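PDB 3D3Y: peptidase M16 C-terminal domain-containing protein from Enterococcus faecalis, which is of unknown function but resembles the M16 metallopeptidases and may bind a metal ion. Local coordinates for residues 263-268 / 404-409; 276-281 / 335-340; 287-292 / 343-348; 355-360 / 393-398. All coordinates share one frame; numbering follows the deposited sequence.

Interaction 1: residues 263-268 / 404-409; sequences TDIYYG and QEVAKR
Ile-265 reaches across to Val-406 with the far end of its side chain: CD1 lies 4.0 Å from Val-406 CG2 and 4.2 Å from Val-406 CG1, so one methyl sits against the fork of the valine and the two side chains cross at about a right angle. Beside this apolar touch, the backbone oxygen of Thr-263 comes within 4.4 Å of Arg-409 CB, a loose packing contact at the last turn of the helix. No hydrogen bond joins the two segments. The loop is shaped from within: Thr-263 OG1 accepts from Ile-265 N at 3.1 Å, an ST turn that fixes the backbone just where the isoleucine leaves it. On the helix, Arg-409 turns back along its own chain, and its NE donates to Glu-405 OE2 at 3.0 Å, using the anti lone pair of that oxygen, in a salt bridge back to the residue one turn earlier. Asp-264 OD2 and Arg-409 NH1, of opposite charge, are 5.6 Å apart and not in contact. Leu-275 packs on Ile-265, while Ala-274 and Phe-278 pack on Val-406. The contact therefore joins the loop after strand 255-262 to the end of helix 400-409, with helix 272-284 lying against both.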
loop_
_atom_site.group_PDB
_atom_site.type_symbol
_atom_site.label_atom_id
_atom_site.label_comp_id
_atom_site.label_asym_id
_atom_site.label_seq_id
_atom_site.Cartn_x
_atom_site.Cartn_y
_atom_site.Cartn_z
ATOM N N THR A 263 -5.597 -14.840 -9.672
ATOM C CA THR A 263 -4.350 -15.439 -10.120
ATOM C C THR A 263 -3.923 -16.570 -9.212
ATOM O O THR A 263 -3.153 -17.430 -9.636
ATOM C CB THR A 263 -3.193 -14.424 -10.121
ATOM O OG1 THR A 263 -2.978 -13.997 -8.766
ATOM C CG2 THR A 263 -3.504 -13.193 -11.006
ATOM N N ASP A 264 -4.378 -16.533 -7.962
ATOM C CA ASP A 264 -3.865 -17.402 -6.919
ATOM C C ASP A 264 -2.307 -17.406 -6.833
ATOM O O ASP A 264 -1.722 -18.398 -6.441
ATOM C CB ASP A 264 -4.429 -18.817 -7.147
ATOM C CG ASP A 264 -4.375 -19.689 -5.903
ATOM O OD1 ASP A 264 -4.713 -19.191 -4.789
ATOM O OD2 ASP A 264 -4.012 -20.885 -6.055
ATOM N N ILE A 265 -1.640 -16.305 -7.205
ATOM C CA ILE A 265 -0.180 -16.245 -7.109
ATOM C C ILE A 265 0.255 -15.155 -6.128
ATOM O O ILE A 265 -0.160 -14.004 -6.249
ATOM C CB ILE A 265 0.491 -16.015 -8.485
ATOM C CG1 ILE A 265 0.226 -17.212 -9.434
ATOM C CG2 ILE A 265 2.005 -15.794 -8.328
ATOM C CD1 ILE A 265 0.460 -16.837 -10.901
ATOM N N TYR A 266 1.133 -15.524 -5.194
ATOM C CA TYR A 266 1.491 -14.643 -4.071
ATOM C C TYR A 266 2.971 -14.413 -3.992
ATOM O O TYR A 266 3.764 -15.161 -4.575
ATOM C CB TYR A 266 0.969 -15.206 -2.737
ATOM C CG TYR A 266 -0.551 -15.205 -2.708
ATOM C CD1 TYR A 266 -1.249 -14.170 -2.093
ATOM C CD2 TYR A 266 -1.279 -16.216 -3.333
ATOM C CE1 TYR A 266 -2.640 -14.140 -2.095
ATOM C CE2 TYR A 266 -2.683 -16.204 -3.342
ATOM C CZ TYR A 266 -3.349 -15.170 -2.726
ATOM O OH TYR A 266 -4.724 -15.140 -2.725
ATOM N N TYR A 267 3.338 -13.364 -3.271
ATOM C CA TYR A 267 4.718 -13.031 -3.007
ATOM C C TYR A 267 5.391 -14.295 -2.458
ATOM O O TYR A 267 4.843 -14.941 -1.579
ATOM C CB TYR A 267 4.741 -11.943 -1.950
ATOM C CG TYR A 267 6.080 -11.358 -1.662
ATOM C CD1 TYR A 267 6.578 -10.293 -2.415
ATOM C CD2 TYR A 267 6.845 -11.855 -0.617
ATOM C CE1 TYR A 267 7.829 -9.731 -2.112
ATOM C CE2 TYR A 267 8.077 -11.322 -0.293
ATOM C CZ TYR A 267 8.576 -10.264 -1.042
ATOM O OH TYR A 267 9.794 -9.750 -0.663
ATOM N N GLY A 268 6.551 -14.650 -2.991
ATOM C CA GLY A 268 7.242 -15.865 -2.558
ATOM C C GLY A 268 6.781 -17.196 -3.164
ATOM O O GLY A 268 7.358 -18.248 -2.862
ATOM N N GLN A 404 2.936 -18.929 -20.067
ATOM C CA GLN A 404 1.729 -19.599 -20.551
ATOM C C GLN A 404 0.976 -20.228 -19.382
ATOM O O GLN A 404 -0.269 -20.164 -19.312
ATOM C CB GLN A 404 2.061 -20.728 -21.552
ATOM C CG GLN A 404 2.668 -20.314 -22.878
ATOM C CD GLN A 404 2.989 -21.519 -23.749
ATOM O OE1 GLN A 404 4.145 -21.966 -23.801
ATOM N NE2 GLN A 404 1.982 -22.056 -24.426
ATOM N N GLU A 405 1.726 -20.856 -18.472
ATOM C CA GLU A 405 1.097 -21.425 -17.260
ATOM C C GLU A 405 0.401 -20.351 -16.362
ATOM O O GLU A 405 -0.720 -20.569 -15.888
ATOM C CB GLU A 405 2.112 -22.271 -16.466
ATOM C CG GLU A 405 1.594 -22.895 -15.177
ATOM C CD GLU A 405 0.418 -23.844 -15.404
ATOM O OE1 GLU A 405 0.313 -24.441 -16.513
ATOM O OE2 GLU A 405 -0.399 -23.988 -14.456
ATOM N N VAL A 406 1.056 -19.220 -16.126
ATOM C CA VAL A 406 0.441 -18.099 -15.401
ATOM C C VAL A 406 -0.858 -17.701 -16.139
ATOM O O VAL A 406 -1.921 -17.547 -15.521
ATOM C CB VAL A 406 1.427 -16.883 -15.293
ATOM C CG1 VAL A 406 0.703 -15.577 -14.888
ATOM C CG2 VAL A 406 2.547 -17.225 -14.295
ATOM N N ALA A 407 -0.772 -17.581 -17.461
ATOM C CA ALA A 407 -1.954 -17.179 -18.268
ATOM C C ALA A 407 -3.103 -18.192 -18.144
ATOM O O ALA A 407 -4.289 -17.808 -18.073
ATOM C CB ALA A 407 -1.553 -17.002 -19.720
ATOM N N LYS A 408 -2.765 -19.483 -18.108
ATOM C CA LYS A 408 -3.790 -20.528 -17.950
ATOM C C LYS A 408 -4.404 -20.532 -16.551
ATOM O O LYS A 408 -5.581 -20.862 -16.393
ATOM C CB LYS A 408 -3.231 -21.922 -18.293
ATOM C CG LYS A 408 -3.019 -22.142 -19.799
ATOM C CD LYS A 408 -2.201 -23.420 -20.069
ATOM C CE LYS A 408 -1.888 -23.549 -21.563
ATOM N NZ LYS A 408 -0.838 -24.603 -21.778
ATOM N N ARG A 409 -3.610 -20.176 -15.541
ATOM C CA ARG A 409 -4.109 -20.107 -14.146
ATOM C C ARG A 409 -5.077 -18.964 -13.908
ATOM O O ARG A 409 -5.955 -19.050 -13.058
ATOM C CB ARG A 409 -2.940 -19.931 -13.194
ATOM C CG ARG A 409 -2.213 -21.216 -12.975
ATOM C CD ARG A 409 -0.959 -21.012 -12.143
ATOM N NE ARG A 409 -0.228 -22.281 -12.042
ATOM C CZ ARG A 409 0.176 -22.828 -10.900
ATOM N NH1 ARG A 409 -0.070 -22.218 -9.740
ATOM N NH2 ARG A 409 0.829 -23.985 -10.931
#

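Interaction 2: residues 276-281 / 335-340; sequences QVFNGI and TELENI
Phe-278 turns the edge of its ring toward helix 326-341, and two aliphatic side chains meet it there. Ile-340 supplies two methyls: CG2 lies in the ring plane, 3.7 Å from Phe-278 CD1, while CD1 sits to one side of that plane, off the rim, and reaches Phe-278 CE1, also at 3.7 Å. Further round the edge, Leu-337 CD1 comes within 3.8 Å of Phe-278 CZ. Both aliphatic chains cross the phenylalanine at about a right angle. The ring gets there because CG stands anti to the backbone N (chi1 163°), which carries its outer edge across to the other helix although the CB bond does not point straight at it. One turn on, Ile-281 adds a further contact with Ile-340, its CG2 4.2 Å from Ile-340 CD1, the two chains meeting at a slant. All four side chains are buried, and no polar bond crosses. Ala-407 of helix 400-409 also packs on Phe-278 and on Ile-340, and Leu-410 just beyond that helix touches both Phe-278 and Leu-337. With segment axes 11.6 Å apart and running at 137° to each other, this is wide, apolar helix-to-helix packing, of the kind that builds the helical layer over the beta-sheet in the alpha/beta domains of M16 family proteins.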
loop_
_atom_site.group_PDB
_atom_site.type_symbol
_atom_site.label_atom_id
_atom_site.label_comp_id
_atom_site.label_asym_id
_atom_site.label_seq_id
_atom_site.Cartn_x
_atom_site.Cartn_y
_atom_site.Cartn_z
ATOM N N GLN A 276 5.188 -11.583 -12.798
ATOM C CA GLN A 276 5.759 -10.257 -13.043
ATOM C C GLN A 276 5.896 -10.039 -14.569
ATOM O O GLN A 276 5.498 -9.008 -15.104
ATOM C CB GLN A 276 7.124 -10.143 -12.349
ATOM C CG GLN A 276 7.087 -10.208 -10.814
ATOM C CD GLN A 276 6.424 -8.975 -10.215
ATOM O OE1 GLN A 276 6.414 -7.895 -10.829
ATOM N NE2 GLN A 276 5.853 -9.126 -9.030
ATOM N N VAL A 277 6.447 -11.040 -15.241
ATOM C CA VAL A 277 6.703 -10.965 -16.664
ATOM C C VAL A 277 5.392 -11.072 -17.430
ATOM O O VAL A 277 5.164 -10.279 -18.353
ATOM C CB VAL A 277 7.756 -12.021 -17.126
ATOM C CG1 VAL A 277 7.967 -11.976 -18.669
ATOM C CG2 VAL A 277 9.092 -11.798 -16.388
ATOM N N PHE A 278 4.522 -12.013 -17.041
ATOM C CA PHE A 278 3.219 -12.138 -17.721
ATOM C C PHE A 278 2.494 -10.795 -17.723
ATOM O O PHE A 278 1.970 -10.352 -18.759
ATOM C CB PHE A 278 2.322 -13.186 -17.060
ATOM C CG PHE A 278 0.879 -13.041 -17.464
ATOM C CD1 PHE A 278 0.401 -13.639 -18.647
ATOM C CD2 PHE A 278 0.003 -12.275 -16.693
ATOM C CE1 PHE A 278 -0.944 -13.475 -19.049
ATOM C CE2 PHE A 278 -1.332 -12.100 -17.088
ATOM C CZ PHE A 278 -1.813 -12.721 -18.262
ATOM N N ASN A 279 2.490 -10.137 -16.561
ATOM C CA ASN A 279 1.785 -8.873 -16.410
ATOM C C ASN A 279 2.328 -7.822 -17.343
ATOM O O ASN A 279 1.549 -7.085 -17.979
ATOM C CB ASN A 279 1.800 -8.342 -14.970
ATOM C CG ASN A 279 1.053 -7.017 -14.860
ATOM O OD1 ASN A 279 1.649 -5.962 -14.545
ATOM N ND2 ASN A 279 -0.239 -7.057 -15.169
ATOM N N GLY A 280 3.658 -7.753 -17.443
ATOM C CA GLY A 280 4.300 -6.810 -18.347
ATOM C C GLY A 280 3.922 -7.037 -19.800
ATOM O O GLY A 280 3.718 -6.071 -20.531
ATOM N N ILE A 281 3.810 -8.308 -20.214
ATOM C CA ILE A 281 3.530 -8.638 -21.621
ATOM C C ILE A 281 2.056 -8.404 -21.942
ATOM O O ILE A 281 1.702 -8.052 -23.073
ATOM C CB ILE A 281 3.903 -10.115 -21.896
ATOM C CG1 ILE A 281 5.426 -10.297 -21.914
ATOM C CG2 ILE A 281 3.296 -10.637 -23.202
ATOM C CD1 ILE A 281 5.836 -11.798 -21.694
ATOM N N THR A 335 -8.995 -12.212 -26.466
ATOM C CA THR A 335 -8.121 -12.691 -27.553
ATOM C C THR A 335 -6.641 -12.590 -27.216
ATOM O O THR A 335 -5.879 -13.547 -27.441
ATOM C CB THR A 335 -8.427 -11.957 -28.856
ATOM O OG1 THR A 335 -9.766 -12.296 -29.220
ATOM C CG2 THR A 335 -7.478 -12.419 -29.974
ATOM N N GLU A 336 -6.237 -11.441 -26.680
ATOM C CA GLU A 336 -4.848 -11.277 -26.264
ATOM C C GLU A 336 -4.466 -12.232 -25.146
ATOM O O GLU A 336 -3.366 -12.750 -25.138
ATOM C CB GLU A 336 -4.533 -9.826 -25.884
ATOM C CG GLU A 336 -4.628 -8.849 -27.094
ATOM C CD GLU A 336 -3.875 -9.357 -28.322
ATOM O OE1 GLU A 336 -2.816 -10.004 -28.173
ATOM O OE2 GLU A 336 -4.331 -9.118 -29.453
ATOM N N LEU A 337 -5.376 -12.482 -24.211
ATOM C CA LEU A 337 -5.085 -13.453 -23.164
ATOM C C LEU A 337 -4.893 -14.869 -23.736
ATOM O O LEU A 337 -3.957 -15.589 -23.368
ATOM C CB LEU A 337 -6.157 -13.409 -22.065
ATOM C CG LEU A 337 -6.042 -14.435 -20.925
ATOM C CD1 LEU A 337 -4.623 -14.342 -20.255
ATOM C CD2 LEU A 337 -7.167 -14.146 -19.893
ATOM N N GLU A 338 -5.771 -15.264 -24.648
ATOM C CA GLU A 338 -5.617 -16.530 -25.324
ATOM C C GLU A 338 -4.284 -16.625 -26.080
ATOM O O GLU A 338 -3.633 -17.683 -26.081
ATOM C CB GLU A 338 -6.793 -16.769 -26.261
ATOM C CG GLU A 338 -8.093 -17.074 -25.480
ATOM C CD GLU A 338 -7.903 -18.222 -24.448
ATOM O OE1 GLU A 338 -7.357 -19.290 -24.830
ATOM O OE2 GLU A 338 -8.290 -18.028 -23.259
ATOM N N ASN A 339 -3.876 -15.521 -26.706
ATOM C CA ASN A 339 -2.615 -15.506 -27.420
ATOM C C ASN A 339 -1.442 -15.795 -26.508
ATOM O O ASN A 339 -0.540 -16.545 -26.881
ATOM C CB ASN A 339 -2.409 -14.172 -28.142
ATOM C CG ASN A 339 -3.245 -14.075 -29.402
ATOM O OD1 ASN A 339 -3.719 -15.095 -29.929
ATOM N ND2 ASN A 339 -3.396 -12.852 -29.923
ATOM N N ILE A 340 -1.441 -15.185 -25.322
ATOM C CA ILE A 340 -0.411 -15.511 -24.325
ATOM C C ILE A 340 -0.547 -16.984 -23.909
ATOM O O ILE A 340 0.442 -17.703 -23.862
ATOM C CB ILE A 340 -0.487 -14.586 -23.090
ATOM C CG1 ILE A 340 -0.244 -13.100 -23.526
ATOM C CG2 ILE A 340 0.499 -15.066 -22.017
ATOM C CD1 ILE A 340 -0.567 -12.070 -22.411
#

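Interaction 3: residues 287-292 / 343-348; sequences HSKLFM and GKIREL
Lys-289 spans the gap to the turn at 343-346 and gives its ammonium to a backbone oxygen: NZ donates to Lys-344 O at 2.8 Å, nearly along the C=O axis, with a C=O...donor angle of 161°. The chain runs extended through CG and CD and bends at the last torsion (chi4 -74°), which swings NZ over to that carbonyl and brings CE within 3.3 Å of the same oxygen. Here the contact is close, and the lysine is buried. Its charge has a second partner in Glu-349, a salt bridge from the first turn of helix 347-364, so the ammonium is shared between a carbonyl and a carboxylate and would probably stay protonated. The aliphatic part adds little across the gap, with CE 4.3 Å from Ile-345 CG1; Ile-281 and Ile-340 pack against the same outer methylenes. The other side is looser. Ile-345, partly exposed, offers no more than that sparse touch, and the side chain of the exposed Lys-344 leads away from the contact to Asn-339. Two helix boundaries meet here. Ser-288 caps helix 289-295, its OG accepting from Phe-291 N at 3.1 Å, while Gly-343 ends helix 326-341 in a Schellman motif; the lysine ties the start of one helix to the linker that follows the other.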
loop_
_atom_site.group_PDB
_atom_site.type_symbol
_atom_site.label_atom_id
_atom_site.label_comp_id
_atom_site.label_asym_id
_atom_site.label_seq_id
_atom_site.Cartn_x
_atom_site.Cartn_y
_atom_site.Cartn_z
ATOM N N HIS A 287 4.556 -1.639 -24.482
ATOM C CA HIS A 287 4.785 -2.619 -25.525
ATOM C C HIS A 287 3.876 -3.853 -25.323
ATOM O O HIS A 287 3.970 -4.840 -26.060
ATOM C CB HIS A 287 6.268 -3.032 -25.555
ATOM C CG HIS A 287 6.740 -3.676 -24.281
ATOM N ND1 HIS A 287 7.412 -2.981 -23.296
ATOM C CD2 HIS A 287 6.621 -4.944 -23.825
ATOM C CE1 HIS A 287 7.708 -3.803 -22.302
ATOM N NE2 HIS A 287 7.229 -4.997 -22.592
ATOM N N SER A 288 2.966 -3.766 -24.354
ATOM C CA SER A 288 2.142 -4.904 -23.967
ATOM C C SER A 288 1.124 -5.261 -25.033
ATOM O O SER A 288 0.789 -4.424 -25.875
ATOM C CB SER A 288 1.402 -4.625 -22.663
ATOM O OG SER A 288 0.384 -3.654 -22.856
ATOM N N LYS A 289 0.586 -6.481 -24.974
ATOM C CA LYS A 289 -0.441 -6.860 -25.955
ATOM C C LYS A 289 -1.692 -5.993 -25.942
ATOM O O LYS A 289 -2.240 -5.672 -27.010
ATOM C CB LYS A 289 -0.793 -8.362 -25.844
ATOM C CG LYS A 289 0.413 -9.244 -26.190
ATOM C CD LYS A 289 0.060 -10.725 -26.285
ATOM C CE LYS A 289 1.311 -11.542 -26.681
ATOM N NZ LYS A 289 1.639 -11.351 -28.109
ATOM N N LEU A 290 -2.157 -5.593 -24.761
ATOM C CA LEU A 290 -3.360 -4.759 -24.697
ATOM C C LEU A 290 -3.084 -3.344 -25.181
ATOM O O LEU A 290 -3.911 -2.756 -25.907
ATOM C CB LEU A 290 -3.963 -4.761 -23.286
ATOM C CG LEU A 290 -4.399 -6.115 -22.684
ATOM C CD1 LEU A 290 -5.014 -5.878 -21.331
ATOM C CD2 LEU A 290 -5.397 -6.858 -23.605
ATOM N N PHE A 291 -1.922 -2.784 -24.804
ATOM C CA PHE A 291 -1.575 -1.445 -25.339
ATOM C C PHE A 291 -1.516 -1.495 -26.853
ATOM O O PHE A 291 -2.151 -0.687 -27.542
ATOM C CB PHE A 291 -0.252 -0.904 -24.762
ATOM C CG PHE A 291 -0.047 0.589 -24.989
ATOM C CD1 PHE A 291 -0.244 1.514 -23.946
ATOM C CD2 PHE A 291 0.337 1.071 -26.250
ATOM C CE1 PHE A 291 -0.036 2.917 -24.174
ATOM C CE2 PHE A 291 0.534 2.464 -26.487
ATOM C CZ PHE A 291 0.354 3.373 -25.452
HETATM N N MSE A 292 -0.762 -2.459 -27.369
HETATM C CA MSE A 292 -0.527 -2.558 -28.805
HETATM C C MSE A 292 -1.730 -2.969 -29.654
HETATM O O MSE A 292 -1.803 -2.619 -30.819
HETATM C CB MSE A 292 0.668 -3.492 -29.095
HETATM C CG MSE A 292 1.996 -3.000 -28.494
HETATM SE SE MSE A 292 2.443 -1.206 -29.220
HETATM C CE MSE A 292 2.425 -1.603 -31.117
ATOM N N GLY A 343 1.140 -19.116 -26.215
ATOM C CA GLY A 343 2.593 -18.923 -26.330
ATOM C C GLY A 343 2.937 -18.097 -27.545
ATOM O O GLY A 343 4.071 -18.134 -28.036
ATOM N N LYS A 344 1.963 -17.313 -28.017
ATOM C CA LYS A 344 2.166 -16.448 -29.164
ATOM C C LYS A 344 2.848 -15.162 -28.670
ATOM O O LYS A 344 2.221 -14.087 -28.586
ATOM C CB LYS A 344 0.847 -16.173 -29.886
ATOM C CG LYS A 344 0.303 -17.409 -30.658
ATOM C CD LYS A 344 -1.173 -17.282 -31.061
ATOM C CE LYS A 344 -1.356 -16.301 -32.235
ATOM N NZ LYS A 344 -2.796 -15.949 -32.395
ATOM N N ILE A 345 4.135 -15.302 -28.323
ATOM C CA ILE A 345 4.892 -14.243 -27.623
ATOM C C ILE A 345 6.230 -14.027 -28.316
ATOM O O ILE A 345 7.024 -14.958 -28.463
ATOM C CB ILE A 345 5.129 -14.609 -26.128
ATOM C CG1 ILE A 345 3.796 -14.868 -25.429
ATOM C CG2 ILE A 345 5.855 -13.495 -25.398
ATOM C CD1 ILE A 345 3.919 -15.507 -24.051
ATOM N N ARG A 346 6.467 -12.801 -28.760
ATOM C CA ARG A 346 7.668 -12.500 -29.517
ATOM C C ARG A 346 8.831 -12.308 -28.567
ATOM O O ARG A 346 8.634 -11.888 -27.428
ATOM C CB ARG A 346 7.466 -11.213 -30.313
ATOM C CG ARG A 346 6.327 -11.289 -31.332
ATOM C CD ARG A 346 5.958 -9.899 -31.869
ATOM N NE ARG A 346 7.117 -9.006 -32.054
ATOM C CZ ARG A 346 8.143 -9.208 -32.891
ATOM N NH1 ARG A 346 9.125 -8.307 -32.951
ATOM N NH2 ARG A 346 8.211 -10.305 -33.655
ATOM N N GLU A 347 10.041 -12.564 -29.055
ATOM C CA GLU A 347 11.233 -12.350 -28.246
ATOM C C GLU A 347 11.337 -10.937 -27.706
ATOM O O GLU A 347 11.712 -10.745 -26.567
ATOM C CB GLU A 347 12.495 -12.732 -29.008
ATOM C CG GLU A 347 12.839 -14.224 -28.867
ATOM C CD GLU A 347 12.621 -14.776 -27.439
ATOM O OE1 GLU A 347 13.108 -14.134 -26.459
ATOM O OE2 GLU A 347 11.963 -15.848 -27.315
ATOM N N LEU A 348 10.972 -9.952 -28.511
ATOM C CA LEU A 348 11.101 -8.572 -28.083
ATOM C C LEU A 348 10.104 -8.247 -26.960
ATOM O O LEU A 348 10.449 -7.548 -26.018
ATOM C CB LEU A 348 10.967 -7.606 -29.273
ATOM C CG LEU A 348 11.185 -6.127 -28.925
ATOM C CD1 LEU A 348 12.666 -5.830 -28.548
ATOM C CD2 LEU A 348 10.706 -5.195 -30.058
#

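Interaction 4: residues 355-360 / 393-398; sequences AMLKNQ and ARINAV
Lys-358 leaves helix 347-364 toward helix 388-397 and changes partner along its length. CB points at the opposite helix, and CG, anti to the carbonyl carbon, lies 4.0 Å from Ile-395 CG2, the two side chains sliding past each other in opposite directions. CD has moved on to Asn-396, 3.5 Å from OD1. A bend at chi3 (-67°) then turns the end of the chain across the amide, with CE at 3.4 Å from the same oxygen. At the tip NZ donates to Asn-396 OD1 at 2.6 Å, a short bond that arrives in the carbonyl plane on a lone pair, with a C=O...donor angle of 132°. The two segments run almost antiparallel, their axes at 172° and 10.1 Å apart, an antiparallel helix pair in the helical part of this M16-type domain. A water completes the polar end: it accepts from Lys-358 NZ and from Asn-396 ND2, so both ends of the amide are tied to the ammonium, one directly and one through the water. Beneath this polar edge the pair is apolar. Leu-357 CD1 meets Ile-395 CD1 at 4.1 Å, their side chains crossing at about a right angle. Phe-273 and Gln-276 of helix 272-284 touch Ile-395 and Leu-357 respectively, covering the inner side of the pair.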
loop_
_atom_site.group_PDB
_atom_site.type_symbol
_atom_site.label_atom_id
_atom_site.label_comp_id
_atom_site.label_asym_id
_atom_site.label_seq_id
_atom_site.Cartn_x
_atom_site.Cartn_y
_atom_site.Cartn_z
ATOM N N ALA A 355 13.733 -6.201 -19.209
ATOM C CA ALA A 355 14.560 -4.986 -19.077
ATOM C C ALA A 355 13.883 -3.934 -18.183
ATOM O O ALA A 355 14.500 -3.390 -17.254
ATOM C CB ALA A 355 14.867 -4.389 -20.484
HETATM N N MSE A 356 12.596 -3.693 -18.431
HETATM C CA MSE A 356 11.872 -2.661 -17.688
HETATM C C MSE A 356 11.626 -3.082 -16.239
HETATM O O MSE A 356 11.725 -2.268 -15.344
HETATM C CB MSE A 356 10.568 -2.260 -18.400
HETATM C CG MSE A 356 10.854 -1.408 -19.657
HETATM SE SE MSE A 356 9.252 -0.907 -20.610
HETATM C CE MSE A 356 8.694 0.554 -19.431
ATOM N N LEU A 357 11.334 -4.360 -16.014
ATOM C CA LEU A 357 11.220 -4.846 -14.638
ATOM C C LEU A 357 12.555 -4.701 -13.900
ATOM O O LEU A 357 12.586 -4.166 -12.784
ATOM C CB LEU A 357 10.712 -6.299 -14.582
ATOM C CG LEU A 357 9.228 -6.488 -14.922
ATOM C CD1 LEU A 357 8.907 -7.961 -15.181
ATOM C CD2 LEU A 357 8.277 -5.920 -13.844
ATOM N N LYS A 358 13.651 -5.142 -14.522
ATOM C CA LYS A 358 14.974 -5.009 -13.897
ATOM C C LYS A 358 15.321 -3.565 -13.632
ATOM O O LYS A 358 15.755 -3.239 -12.542
ATOM C CB LYS A 358 16.085 -5.651 -14.741
ATOM C CG LYS A 358 16.021 -7.199 -14.746
ATOM C CD LYS A 358 17.164 -7.798 -15.550
ATOM C CE LYS A 358 17.026 -7.484 -17.034
ATOM N NZ LYS A 358 18.021 -8.329 -17.743
ATOM N N ASN A 359 15.124 -2.698 -14.621
ATOM C CA ASN A 359 15.455 -1.279 -14.450
ATOM C C ASN A 359 14.719 -0.661 -13.251
ATOM O O ASN A 359 15.310 0.090 -12.457
ATOM C CB ASN A 359 15.159 -0.467 -15.730
ATOM C CG ASN A 359 16.145 -0.771 -16.884
ATOM O OD1 ASN A 359 17.248 -1.302 -16.679
ATOM N ND2 ASN A 359 15.732 -0.427 -18.116
ATOM N N GLN A 360 13.432 -0.971 -13.130
ATOM C CA GLN A 360 12.630 -0.444 -12.027
ATOM C C GLN A 360 13.112 -0.936 -10.666
ATOM O O GLN A 360 13.329 -0.140 -9.772
ATOM C CB GLN A 360 11.137 -0.698 -12.257
ATOM C CG GLN A 360 10.656 0.090 -13.454
ATOM C CD GLN A 360 9.190 -0.102 -13.804
ATOM O OE1 GLN A 360 8.477 -0.929 -13.209
ATOM N NE2 GLN A 360 8.731 0.665 -14.804
ATOM N N ALA A 393 18.413 -12.466 -11.386
ATOM C CA ALA A 393 18.546 -13.780 -12.014
ATOM C C ALA A 393 17.162 -14.440 -12.264
ATOM O O ALA A 393 16.891 -15.021 -13.333
ATOM C CB ALA A 393 19.422 -14.674 -11.155
ATOM N N ARG A 394 16.278 -14.326 -11.285
ATOM C CA ARG A 394 14.970 -14.951 -11.423
ATOM C C ARG A 394 14.124 -14.261 -12.490
ATOM O O ARG A 394 13.456 -14.950 -13.290
ATOM C CB ARG A 394 14.266 -15.060 -10.071
ATOM C CG ARG A 394 14.844 -16.232 -9.266
ATOM C CD ARG A 394 14.135 -16.404 -7.957
ATOM N NE ARG A 394 14.756 -17.455 -7.155
ATOM C CZ ARG A 394 14.122 -18.097 -6.168
ATOM N NH1 ARG A 394 12.851 -17.804 -5.884
ATOM N NH2 ARG A 394 14.742 -19.040 -5.494
ATOM N N ILE A 395 14.176 -12.925 -12.554
ATOM C CA ILE A 395 13.549 -12.231 -13.700
ATOM C C ILE A 395 14.107 -12.695 -15.053
ATOM O O ILE A 395 13.351 -13.045 -15.994
ATOM C CB ILE A 395 13.637 -10.678 -13.561
ATOM C CG1 ILE A 395 12.719 -10.213 -12.418
ATOM C CG2 ILE A 395 13.200 -9.987 -14.855
ATOM C CD1 ILE A 395 11.178 -10.377 -12.705
ATOM N N ASN A 396 15.433 -12.707 -15.155
ATOM C CA ASN A 396 16.112 -13.188 -16.372
ATOM C C ASN A 396 15.740 -14.608 -16.821
ATOM O O ASN A 396 15.687 -14.878 -18.011
ATOM C CB ASN A 396 17.631 -13.061 -16.229
ATOM C CG ASN A 396 18.119 -11.642 -16.409
ATOM O OD1 ASN A 396 17.564 -10.852 -17.198
ATOM N ND2 ASN A 396 19.154 -11.300 -15.682
ATOM N N ALA A 397 15.458 -15.496 -15.865
ATOM C CA ALA A 397 15.242 -16.912 -16.158
ATOM C C ALA A 397 13.811 -17.285 -16.553
ATOM O O ALA A 397 13.559 -18.449 -16.930
ATOM C CB ALA A 397 15.711 -17.794 -14.982
ATOM N N VAL A 398 12.872 -16.335 -16.443
ATOM C CA VAL A 398 11.486 -16.627 -16.815
ATOM C C VAL A 398 11.398 -17.098 -18.267
ATOM O O VAL A 398 11.956 -16.462 -19.156
ATOM C CB VAL A 398 10.506 -15.439 -16.551
ATOM C CG1 VAL A 398 9.081 -15.792 -17.030
ATOM C CG2 VAL A 398 10.493 -15.054 -15.050
HETATM O O HOH W 1 20.894 -8.811 -16.384
#

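Helix 272-284 runs through most of this set: it provides one side of interaction 2, and its residues pack on both segments of interactions 1 and 4. Interactions 1 and 2 are buried and apolar across their segments, and they touch where helix 400-409 covers the ring of interaction 2. Interactions 3 and 4 are only partly buried, and each relies on a lysine: a buried one bonded to a backbone carbonyl in the first, a more exposed one bonded to a side-chain amide and a water in the second. Both use helix 347-364, near its start and farther along. Interactions 2 and 3 are closest neighbours, with centres about 7 Å apart, linked by Ile-281 with Lys-289 and Asn-339 with Lys-344.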